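Local structure of 2,5-dihydroxypyridine 5,6-dioxygenase (Pseudomonas putida KT2440, 7CUP) at residues 88-102 with 111-123. The protein catalyses the iron-dependent, dioxygen-consuming opening of the 2,5-dihydroxypyridine ring between carbons 5 and 6 to give N-formylmaleamate in aerobic nicotinate degradation. Residues are numbered along the deposited sequence; the frame is centred on the assembly and turned at random.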
# COMPACT_ATOMS: atom_id res chain seq x y z
N GLN A 88 19.31 21.65 4.77
CA GLN A 88 19.26 22.59 5.91
C GLN A 88 18.54 23.86 5.43
O GLN A 88 17.64 24.36 6.18
CB GLN A 88 20.66 22.82 6.45
CG GLN A 88 20.69 23.70 7.68
CD GLN A 88 22.10 24.06 8.08
OE1 GLN A 88 23.00 23.23 8.08
NE2 GLN A 88 22.29 25.33 8.39
N ARG A 89 18.90 24.40 4.25
CA ARG A 89 18.29 25.67 3.75
C ARG A 89 16.80 25.46 3.42
O ARG A 89 16.04 26.42 3.43
CB ARG A 89 19.02 26.21 2.51
CG ARG A 89 20.46 26.65 2.74
CD ARG A 89 20.44 28.06 3.28
NE ARG A 89 21.72 28.65 3.66
CZ ARG A 89 22.60 29.19 2.83
NH1 ARG A 89 22.43 29.14 1.52
NH2 ARG A 89 23.69 29.74 3.31
N ALA A 90 16.41 24.24 3.05
CA ALA A 90 15.01 23.93 2.71
C ALA A 90 14.16 24.02 3.97
O ALA A 90 13.00 24.48 3.89
CB ALA A 90 14.92 22.57 2.04
N LEU A 91 14.74 23.72 5.11
CA LEU A 91 14.06 23.84 6.43
C LEU A 91 14.14 25.30 6.93
O LEU A 91 13.13 25.78 7.45
CB LEU A 91 14.73 22.87 7.40
CG LEU A 91 14.63 21.41 7.00
CD1 LEU A 91 15.38 20.53 7.97
CD2 LEU A 91 13.18 20.94 6.91
N GLU A 92 15.29 25.96 6.77
CA GLU A 92 15.46 27.41 7.12
C GLU A 92 14.46 28.30 6.39
O GLU A 92 14.11 29.37 6.93
CB GLU A 92 16.89 27.85 6.81
CG GLU A 92 17.86 27.27 7.78
CD GLU A 92 19.31 27.65 7.51
OE1 GLU A 92 19.59 28.36 6.54
OE2 GLU A 92 20.13 27.26 8.31
N ALA A 93 14.03 27.88 5.20
CA ALA A 93 13.01 28.60 4.40
C ALA A 93 11.70 28.72 5.17
O ALA A 93 11.01 29.70 4.97
CB ALA A 93 12.78 27.90 3.07
N ALA A 94 11.37 27.73 6.01
CA ALA A 94 10.08 27.65 6.73
C ALA A 94 10.08 28.57 7.95
O ALA A 94 11.15 28.79 8.55
CB ALA A 94 9.82 26.22 7.15
N ASP A 95 8.90 28.99 8.41
CA ASP A 95 8.78 29.64 9.74
C ASP A 95 8.85 28.56 10.84
O ASP A 95 9.45 28.79 11.89
CB ASP A 95 7.52 30.47 9.82
CG ASP A 95 7.58 31.65 8.86
OD1 ASP A 95 8.43 32.55 9.08
OD2 ASP A 95 6.83 31.62 7.87
N LEU A 96 8.24 27.42 10.59
CA LEU A 96 8.14 26.33 11.60
C LEU A 96 8.40 25.00 10.89
O LEU A 96 7.87 24.81 9.77
CB LEU A 96 6.74 26.33 12.22
CG LEU A 96 6.56 25.30 13.34
CD1 LEU A 96 5.88 25.92 14.57
CD2 LEU A 96 5.76 24.12 12.88
N VAL A 97 9.24 24.16 11.47
CA VAL A 97 9.49 22.77 10.97
C VAL A 97 8.78 21.84 11.95
O VAL A 97 8.97 22.05 13.17
CB VAL A 97 10.99 22.46 10.89
CG1 VAL A 97 11.25 21.00 10.52
CG2 VAL A 97 11.67 23.41 9.90
N VAL A 98 7.89 20.96 11.44
CA VAL A 98 7.39 19.80 12.23
C VAL A 98 8.34 18.65 11.95
O VAL A 98 8.34 18.15 10.85
CB VAL A 98 5.96 19.40 11.85
CG1 VAL A 98 5.54 18.20 12.66
CG2 VAL A 98 5.00 20.56 12.02
N ASP A 99 9.14 18.26 12.92
CA ASP A 99 10.11 17.16 12.74
C ASP A 99 9.44 15.84 13.16
O ASP A 99 9.21 15.62 14.36
CB ASP A 99 11.38 17.54 13.49
CG ASP A 99 12.44 16.46 13.50
OD1 ASP A 99 12.24 15.45 12.76
OD2 ASP A 99 13.40 16.61 14.27
N THR A 100 9.18 14.96 12.20
CA THR A 100 8.68 13.58 12.43
C THR A 100 9.79 12.56 12.19
O THR A 100 9.46 11.37 12.08
CB THR A 100 7.49 13.28 11.50
OG1 THR A 100 7.92 13.18 10.14
CG2 THR A 100 6.42 14.33 11.58
N MET A 101 11.06 12.97 12.14
CA MET A 101 12.18 12.01 11.91
C MET A 101 13.24 12.07 13.02
O MET A 101 14.13 11.19 13.00
CB MET A 101 12.84 12.22 10.54
CG MET A 101 13.77 13.39 10.46
SD MET A 101 14.65 13.46 8.86
CE MET A 101 16.08 12.45 9.20
N MET A 102 13.19 13.07 13.92
CA MET A 102 14.03 13.16 15.15
C MET A 102 15.44 13.59 14.73
O MET A 102 16.34 12.76 14.80
CB MET A 102 14.12 11.81 15.86
CG MET A 102 13.45 11.76 17.19
SD MET A 102 14.45 12.56 18.43
CE MET A 102 15.59 11.23 18.81
N GLN A 111 21.98 26.04 13.69
CA GLN A 111 22.01 27.05 12.60
C GLN A 111 20.59 27.33 12.09
O GLN A 111 20.25 28.51 11.90
CB GLN A 111 22.97 26.60 11.51
CG GLN A 111 24.43 26.84 11.88
CD GLN A 111 25.34 26.02 11.00
OE1 GLN A 111 25.02 25.75 9.84
NE2 GLN A 111 26.47 25.61 11.53
N ILE A 112 19.75 26.29 11.94
CA ILE A 112 18.32 26.49 11.56
C ILE A 112 17.66 27.42 12.58
O ILE A 112 17.05 28.40 12.17
CB ILE A 112 17.54 25.17 11.38
CG1 ILE A 112 18.18 24.28 10.31
CG2 ILE A 112 16.07 25.46 11.07
CD1 ILE A 112 17.62 22.89 10.25
N LEU A 113 17.73 27.11 13.87
CA LEU A 113 17.07 27.89 14.96
C LEU A 113 17.61 29.35 15.01
O LEU A 113 16.82 30.31 15.20
CB LEU A 113 17.33 27.15 16.27
CG LEU A 113 16.70 25.75 16.38
CD1 LEU A 113 17.07 25.10 17.71
CD2 LEU A 113 15.19 25.82 16.24
N LYS A 114 18.92 29.50 14.82
CA LYS A 114 19.64 30.79 14.73
C LYS A 114 19.04 31.64 13.60
O LYS A 114 19.03 32.86 13.74
CB LYS A 114 21.13 30.52 14.55
CG LYS A 114 22.07 31.66 14.89
CD LYS A 114 23.48 31.45 14.39
CE LYS A 114 24.35 32.68 14.59
NZ LYS A 114 25.09 33.02 13.34
N THR A 115 18.54 31.07 12.50
CA THR A 115 17.92 31.90 11.44
C THR A 115 16.59 32.49 11.93
O THR A 115 16.10 33.34 11.22
CB THR A 115 17.60 31.17 10.12
OG1 THR A 115 16.54 30.24 10.37
CG2 THR A 115 18.80 30.49 9.49
N GLY A 116 15.99 32.03 13.03
CA GLY A 116 14.63 32.43 13.44
C GLY A 116 13.57 31.34 13.24
O GLY A 116 12.51 31.38 13.90
N THR A 117 13.85 30.36 12.38
CA THR A 117 12.98 29.17 12.20
C THR A 117 12.75 28.49 13.56
O THR A 117 13.68 28.39 14.33
CB THR A 117 13.56 28.20 11.18
OG1 THR A 117 13.64 28.90 9.93
CG2 THR A 117 12.73 26.94 11.05
N ARG A 118 11.51 28.08 13.82
CA ARG A 118 11.06 27.31 15.01
C ARG A 118 10.94 25.82 14.65
O ARG A 118 10.59 25.49 13.52
CB ARG A 118 9.70 27.79 15.52
CG ARG A 118 9.46 29.27 15.34
CD ARG A 118 8.25 29.79 16.07
NE ARG A 118 6.93 29.55 15.48
CZ ARG A 118 6.44 30.15 14.39
NH1 ARG A 118 7.19 30.94 13.64
NH2 ARG A 118 5.18 29.91 14.04
N ILE A 119 11.19 24.93 15.61
CA ILE A 119 11.15 23.47 15.34
C ILE A 119 10.31 22.80 16.42
O ILE A 119 10.67 22.93 17.63
CB ILE A 119 12.54 22.85 15.26
CG1 ILE A 119 13.43 23.57 14.23
CG2 ILE A 119 12.39 21.35 14.99
CD1 ILE A 119 14.86 23.02 14.11
N LEU A 120 9.25 22.10 15.99
CA LEU A 120 8.42 21.24 16.88
C LEU A 120 8.71 19.77 16.56
O LEU A 120 8.45 19.35 15.46
CB LEU A 120 6.94 21.55 16.67
CG LEU A 120 6.00 20.76 17.58
CD1 LEU A 120 6.26 21.09 19.04
CD2 LEU A 120 4.56 21.04 17.22
N LEU A 121 9.26 19.03 17.52
CA LEU A 121 9.47 17.57 17.39
C LEU A 121 8.15 16.88 17.74
O LEU A 121 7.49 17.31 18.71
CB LEU A 121 10.61 17.12 18.29
CG LEU A 121 10.85 15.61 18.30
CD1 LEU A 121 11.32 15.12 16.94
CD2 LEU A 121 11.81 15.21 19.40
N ALA A 122 7.72 15.90 16.92
CA ALA A 122 6.44 15.17 17.10
C ALA A 122 6.63 13.75 16.56
O ALA A 122 6.46 13.57 15.35
CB ALA A 122 5.28 15.88 16.40
N VAL A 123 7.03 12.81 17.42
CA VAL A 123 7.42 11.45 16.95
C VAL A 123 6.72 10.38 17.81
O VAL A 123 6.64 9.22 17.33
CB VAL A 123 8.94 11.26 16.94
CG1 VAL A 123 9.56 12.00 15.78
CG2 VAL A 123 9.60 11.63 18.27
O HOH W 1 25.50 23.98 8.07
O HOH W 2 10.09 31.49 13.11
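Val97 and Ile119 sit at the middle of a parallel ladder formed by strands 96-99 and 118-121, whose axes approach to 4.6 Å, joined by helix 107-114 as a beta-alpha-beta crossover. Five backbone bonds stitch the ladder from Asp95 to Ala122. Leu96, Val98, Leu120 and Ala122 pack against helix 5-18. On the other face, Leu121 lies alongside Asp99, its CD1 3.7 Å from Asp99 OD2, while Met102 SD packs on Leu121 CD2. Asp99 OD1 accepts two backbone N-H groups from the same face of its carboxylate: Met101 N closes an Asx turn, and Met102 N, one residue on, completes an Asx motif. The side chain of Met102 lies about 10 Å from the bound iron.

At the other end, the Thr117 hydroxyl donates almost straight down the Ala94 carbonyl, OG1 to O 2.8 Å. With OG1 anti to its carbonyl carbon (chi1 -61°), CG2 is left to meet Val97 CG2 at 3.9 Å. The Arg118 guanidinium has Leu96 CB over one face, offset toward the rim, and is bonded beyond the strands to Ser19, Gln25 and Ala181.

Between the helices Ile112 is tightly packed too, CD1 against Leu91 CD1 and CG1 3.7 Å from Gln88 CG. The solvent side begins at Thr115 and Gln111. Gln88 and Gln111 cross at about a right angle, their amide planes 55° apart. Gln88 NE2 gives one hydrogen to Gln111 OE1 at 3.1 Å and the other to Glu92 OE2 at 2.9 Å, the latter from above the carboxylate plane. Put an alanine here and both N-H bonds go with the CG contact, which would probably leave Gln111 OE1 without this donor and Glu92 freer to turn. Backbone bonds and apolar packing thus hold the strands, whereas the helices add side-chain hydrogen bonds reaching from a buried glutamine to the exposed Gln111.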